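Local structure of endoglucanase (2FVG) at residues E220-G225 with V299-A304; T237-G242 with N311-L316. The protein probably acts as a metal-dependent aminopeptidase of the M42 peptidase family, working with two divalent metal cations per subunit. All blocks are in the same frame, centred on the assembly; numbering follows the deposited sequence.

Interaction 1 (E220-G225 with V299-A304); sequences ETTTAG and VISTPA
E220-A224 and V299-A304 run side by side as parallel strands of the large mixed sheet. E220 faces S301, and the pairing continues residue by residue to T223 with A304. The strand axes diverge by 44°, a strong twist. Five backbone hydrogen bonds join them. E220 N donates to I300 O at 2.9 Å, and E220 O accepts T302 N. T222 likewise uses both its N and its O, toward T302 O and A304 N. A224 N closes the row on A304 O at 2.9 Å.

Side chains alternate between two faces. On one, A304 CB sits against T221 CG2 at 3.6 Å and T223 OG1 at 3.6 Å. With chi1 -60°, T221 turns CG2 toward A304 and sets OG1 beside its own backbone N, where OG1 hydrogen-bonds to F166 O and D168 OD1. T302 OG1 reaches E220 O through a water. On the other face, T222 CG2 meets S301 CB at 3.7 Å. A second water donates to E220 OE1 at 2.7 Å and also hydrogen-bonds to S301 OG. E220 is a predicted zinc ligand, and its OE2 bonds to H61 NE2, another predicted ligand. The contact thus places E220 at the probable metal site, next to H61.

Helix 166-180 packs on T221. I300 rests on helix 316-332, and A304 touches S312 and I314 of strand 312-315.

Interaction 2 (T237-G242 with N311-L316); sequences THLGDG and NSIIDL
L239 lays its side chain against I313 and the backbone N of D315, where a type II beta turn, H238 to D241, packs on the end of strand 312-315. No hydrogen bond crosses between the two segments. The L239 and I313 side chains cross at about a right angle. L239 CD1 meets I313 CG2 at 3.9 Å. The other methyl, L239 CD2, lies against the strand backbone, 3.3 Å from I313 O and 3.8 Å from D315 N.

D315 is the N-cap of helix 316-332. Its CG is anti to the backbone N (chi1 -177°), which brings the carboxylate beside G240. OD1 makes weak hydrogen bonds to N317 N and D318 N. OD2 forms a salt bridge with R160 NE, so the two oxygens serve different partners. An alanine here would remove both the helix cap and the mate of R160, and would probably leave the guanidinium more mobile and the first turn of the helix less firmly held.

G240 has a positive phi of 97°, as the third residue of such a turn commonly does. Its N bonds to D318 OD2 of the same helix. G240 N also lies 3.8 Å from D315 CB.

Overall arrangement
Strand 297-306 links the two: it is one partner in interaction 1 and lies next to strand 312-315 of interaction 2 in the same sheet. Interaction 1 is buried, pairs two strands by backbone hydrogen bonds, and carries a predicted metal ligand. Interaction 2 is only partly buried and lies farther out. There a loop turn meets a strand end by apolar contact and beside a charged helix cap. It has less than half the buried surface of interaction 1, and the D315 carboxylate and G240 N find partners outside the two segments. The contacts touch directly. P303 CG is 3.3 Å from G242 O, and A304 CB lies 3.6 Å from I313 O. Loop 237-242 therefore packs against P303 of the sheet.

Interaction 1 (E220-G225 with V299-A304)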
loop_
_atom_site.group_PDB
_atom_site.type_symbol
_atom_site.label_atom_id
_atom_site.label_comp_id
_atom_site.label_asym_id
_atom_site.label_seq_id
_atom_site.Cartn_x
_atom_site.Cartn_y
_atom_site.Cartn_z
ATOM N N GLU A 220 -3.720 -0.349 -6.268
ATOM C CA GLU A 220 -4.032 -0.862 -4.947
ATOM C C GLU A 220 -3.871 -2.373 -4.877
ATOM O O GLU A 220 -3.502 -3.036 -5.874
ATOM C CB GLU A 220 -5.455 -0.471 -4.554
ATOM C CG GLU A 220 -5.604 1.032 -4.350
ATOM C CD GLU A 220 -6.970 1.452 -3.855
ATOM O OE1 GLU A 220 -7.927 0.635 -3.959
ATOM O OE2 GLU A 220 -7.086 2.614 -3.368
ATOM N N THR A 221 -4.104 -2.888 -3.683
ATOM C CA THR A 221 -4.107 -4.304 -3.383
ATOM C C THR A 221 -5.500 -4.537 -2.802
ATOM O O THR A 221 -5.993 -3.724 -2.014
ATOM C CB THR A 221 -2.973 -4.680 -2.419
ATOM O OG1 THR A 221 -1.720 -4.333 -3.026
ATOM C CG2 THR A 221 -2.956 -6.189 -2.156
ATOM N N THR A 222 -6.190 -5.569 -3.277
ATOM C CA THR A 222 -7.551 -5.852 -2.810
ATOM C C THR A 222 -7.475 -7.194 -2.086
ATOM O O THR A 222 -7.086 -8.186 -2.694
ATOM C CB THR A 222 -8.579 -5.869 -3.990
ATOM O OG1 THR A 222 -9.881 -6.197 -3.491
ATOM C CG2 THR A 222 -8.192 -6.894 -5.075
ATOM N N THR A 223 -7.835 -7.219 -0.800
ATOM C CA THR A 223 -7.679 -8.433 -0.014
ATOM C C THR A 223 -8.979 -9.162 0.291
ATOM O O THR A 223 -9.916 -8.588 0.848
ATOM C CB THR A 223 -6.889 -8.190 1.338
ATOM O OG1 THR A 223 -5.689 -7.429 1.106
ATOM C CG2 THR A 223 -6.499 -9.527 1.978
ATOM N N ALA A 224 -9.009 -10.440 -0.076
ATOM C CA ALA A 224 -10.141 -11.329 0.174
ATOM C C ALA A 224 -9.889 -12.220 1.401
ATOM O O ALA A 224 -8.751 -12.394 1.843
ATOM C CB ALA A 224 -10.397 -12.196 -1.068
ATOM N N GLY A 225 -10.959 -12.789 1.940
ATOM C CA GLY A 225 -10.853 -13.682 3.087
ATOM C C GLY A 225 -10.875 -12.976 4.417
ATOM O O GLY A 225 -10.436 -13.535 5.420
ATOM N N VAL A 299 -8.626 2.340 -11.522
ATOM C CA VAL A 299 -8.059 1.639 -10.368
ATOM C C VAL A 299 -7.689 0.234 -10.814
ATOM O O VAL A 299 -8.491 -0.461 -11.460
ATOM C CB VAL A 299 -9.038 1.559 -9.169
ATOM C CG1 VAL A 299 -8.381 0.879 -7.973
ATOM C CG2 VAL A 299 -9.534 2.942 -8.767
ATOM N N ILE A 300 -6.461 -0.158 -10.506
ATOM C CA ILE A 300 -5.936 -1.481 -10.799
ATOM C C ILE A 300 -5.427 -2.101 -9.490
ATOM O O ILE A 300 -4.683 -1.467 -8.730
ATOM C CB ILE A 300 -4.827 -1.381 -11.840
ATOM C CG1 ILE A 300 -5.424 -0.851 -13.149
ATOM C CG2 ILE A 300 -4.220 -2.741 -12.121
ATOM C CD1 ILE A 300 -4.393 -0.431 -14.159
ATOM N N SER A 301 -5.845 -3.328 -9.210
ATOM C CA SER A 301 -5.454 -3.962 -7.968
ATOM C C SER A 301 -4.812 -5.331 -8.129
ATOM O O SER A 301 -5.241 -6.151 -8.954
ATOM C CB SER A 301 -6.689 -4.133 -7.073
ATOM O OG SER A 301 -7.340 -2.909 -6.853
ATOM N N THR A 302 -3.780 -5.563 -7.337
ATOM C CA THR A 302 -3.175 -6.873 -7.216
ATOM C C THR A 302 -4.049 -7.629 -6.187
ATOM O O THR A 302 -4.317 -7.117 -5.100
ATOM C CB THR A 302 -1.715 -6.773 -6.712
ATOM O OG1 THR A 302 -0.965 -6.003 -7.649
ATOM C CG2 THR A 302 -1.052 -8.180 -6.607
ATOM N N PRO A 303 -4.536 -8.830 -6.540
ATOM C CA PRO A 303 -5.321 -9.612 -5.566
ATOM C C PRO A 303 -4.445 -10.079 -4.398
ATOM O O PRO A 303 -3.261 -10.333 -4.579
ATOM C CB PRO A 303 -5.764 -10.851 -6.374
ATOM C CG PRO A 303 -5.575 -10.483 -7.805
ATOM C CD PRO A 303 -4.410 -9.521 -7.833
ATOM N N ALA A 304 -5.033 -10.170 -3.210
ATOM C CA ALA A 304 -4.354 -10.696 -2.032
ATOM C C ALA A 304 -5.416 -11.502 -1.295
ATOM O O ALA A 304 -6.597 -11.258 -1.478
ATOM C CB ALA A 304 -3.849 -9.551 -1.142
HETATM O O HOH W 1 -0.634 -3.666 -6.261
HETATM O O HOH W 2 -8.967 -1.724 -4.622
#

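Interaction 2 (T237-G242 with N311-L316)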
loop_
_atom_site.group_PDB
_atom_site.type_symbol
_atom_site.label_atom_id
_atom_site.label_comp_id
_atom_site.label_asym_id
_atom_site.label_seq_id
_atom_site.Cartn_x
_atom_site.Cartn_y
_atom_site.Cartn_z
ATOM N N THR A 237 -12.284 -11.819 -5.988
ATOM C CA THR A 237 -11.128 -11.494 -6.796
ATOM C C THR A 237 -10.118 -12.577 -6.436
ATOM O O THR A 237 -9.778 -12.750 -5.256
ATOM C CB THR A 237 -10.571 -10.100 -6.440
ATOM O OG1 THR A 237 -11.641 -9.151 -6.420
ATOM C CG2 THR A 237 -9.543 -9.661 -7.465
ATOM N N HIS A 238 -9.635 -13.318 -7.424
ATOM C CA HIS A 238 -8.757 -14.442 -7.087
ATOM C C HIS A 238 -7.289 -14.351 -7.376
ATOM O O HIS A 238 -6.876 -13.773 -8.376
ATOM C CB HIS A 238 -9.297 -15.719 -7.716
ATOM C CG HIS A 238 -10.703 -16.020 -7.312
ATOM N ND1 HIS A 238 -11.074 -16.215 -5.994
ATOM C CD2 HIS A 238 -11.828 -16.170 -8.049
ATOM C CE1 HIS A 238 -12.371 -16.458 -5.938
ATOM N NE2 HIS A 238 -12.850 -16.442 -7.171
ATOM N N LEU A 239 -6.500 -14.967 -6.492
ATOM C CA LEU A 239 -5.059 -15.092 -6.690
ATOM C C LEU A 239 -4.861 -15.911 -7.957
ATOM O O LEU A 239 -5.521 -16.931 -8.143
ATOM C CB LEU A 239 -4.405 -15.823 -5.512
ATOM C CG LEU A 239 -4.325 -15.176 -4.123
ATOM C CD1 LEU A 239 -3.681 -16.129 -3.167
ATOM C CD2 LEU A 239 -3.523 -13.914 -4.167
ATOM N N GLY A 240 -3.996 -15.445 -8.844
ATOM C CA GLY A 240 -3.702 -16.175 -10.067
ATOM C C GLY A 240 -4.473 -15.737 -11.297
ATOM O O GLY A 240 -4.032 -16.000 -12.416
ATOM N N ASP A 241 -5.618 -15.084 -11.103
ATOM C CA ASP A 241 -6.440 -14.623 -12.238
ATOM C C ASP A 241 -6.049 -13.251 -12.833
ATOM O O ASP A 241 -6.723 -12.758 -13.736
ATOM C CB ASP A 241 -7.941 -14.693 -11.890
ATOM C CG ASP A 241 -8.458 -16.140 -11.787
ATOM O OD1 ASP A 241 -7.672 -17.087 -11.993
ATOM O OD2 ASP A 241 -9.658 -16.337 -11.510
ATOM N N GLY A 242 -4.966 -12.653 -12.330
ATOM C CA GLY A 242 -4.442 -11.384 -12.849
ATOM C C GLY A 242 -4.864 -10.143 -12.078
ATOM O O GLY A 242 -5.607 -10.238 -11.109
ATOM N N ASN A 311 -0.966 -10.989 8.222
ATOM C CA ASN A 311 -0.517 -11.508 6.928
ATOM C C ASN A 311 -1.547 -11.785 5.850
ATOM O O ASN A 311 -2.693 -12.151 6.129
ATOM C CB ASN A 311 0.306 -12.766 7.155
ATOM C CG ASN A 311 1.580 -12.471 7.870
ATOM O OD1 ASN A 311 2.150 -11.395 7.699
ATOM N ND2 ASN A 311 2.043 -13.409 8.682
ATOM N N SER A 312 -1.114 -11.605 4.611
ATOM C CA SER A 312 -1.912 -11.985 3.467
ATOM C C SER A 312 -0.984 -12.576 2.421
ATOM O O SER A 312 0.234 -12.599 2.613
ATOM C CB SER A 312 -2.747 -10.829 2.920
ATOM O OG SER A 312 -1.928 -9.838 2.373
ATOM N N ILE A 313 -1.562 -13.032 1.312
ATOM C CA ILE A 313 -0.831 -13.733 0.271
ATOM C C ILE A 313 -1.034 -13.074 -1.066
ATOM O O ILE A 313 -2.155 -12.714 -1.400
ATOM C CB ILE A 313 -1.408 -15.174 0.144
ATOM C CG1 ILE A 313 -1.572 -15.837 1.532
ATOM C CG2 ILE A 313 -0.580 -16.052 -0.801
ATOM C CD1 ILE A 313 -2.535 -16.996 1.541
ATOM N N ILE A 314 0.043 -12.889 -1.829
ATOM C CA ILE A 314 -0.112 -12.440 -3.209
ATOM C C ILE A 314 0.499 -13.486 -4.142
ATOM O O ILE A 314 1.374 -14.259 -3.739
ATOM C CB ILE A 314 0.499 -11.048 -3.499
ATOM C CG1 ILE A 314 2.022 -11.071 -3.384
ATOM C CG2 ILE A 314 -0.142 -9.973 -2.618
ATOM C CD1 ILE A 314 2.684 -9.901 -4.079
ATOM N N ASP A 315 0.026 -13.512 -5.378
ATOM C CA ASP A 315 0.531 -14.420 -6.372
ATOM C C ASP A 315 1.498 -13.570 -7.169
ATOM O O ASP A 315 1.133 -12.482 -7.620
ATOM C CB ASP A 315 -0.635 -14.938 -7.233
ATOM C CG ASP A 315 -0.196 -15.942 -8.258
ATOM O OD1 ASP A 315 0.325 -15.521 -9.305
ATOM O OD2 ASP A 315 -0.382 -17.155 -8.032
ATOM N N LEU A 316 2.737 -14.037 -7.316
ATOM C CA LEU A 316 3.754 -13.279 -8.056
ATOM C C LEU A 316 3.471 -13.125 -9.562
ATOM O O LEU A 316 3.939 -12.170 -10.180
ATOM C CB LEU A 316 5.174 -13.793 -7.762
ATOM C CG LEU A 316 5.617 -13.651 -6.291
ATOM C CD1 LEU A 316 6.964 -14.294 -6.071
ATOM C CD2 LEU A 316 5.649 -12.185 -5.857
#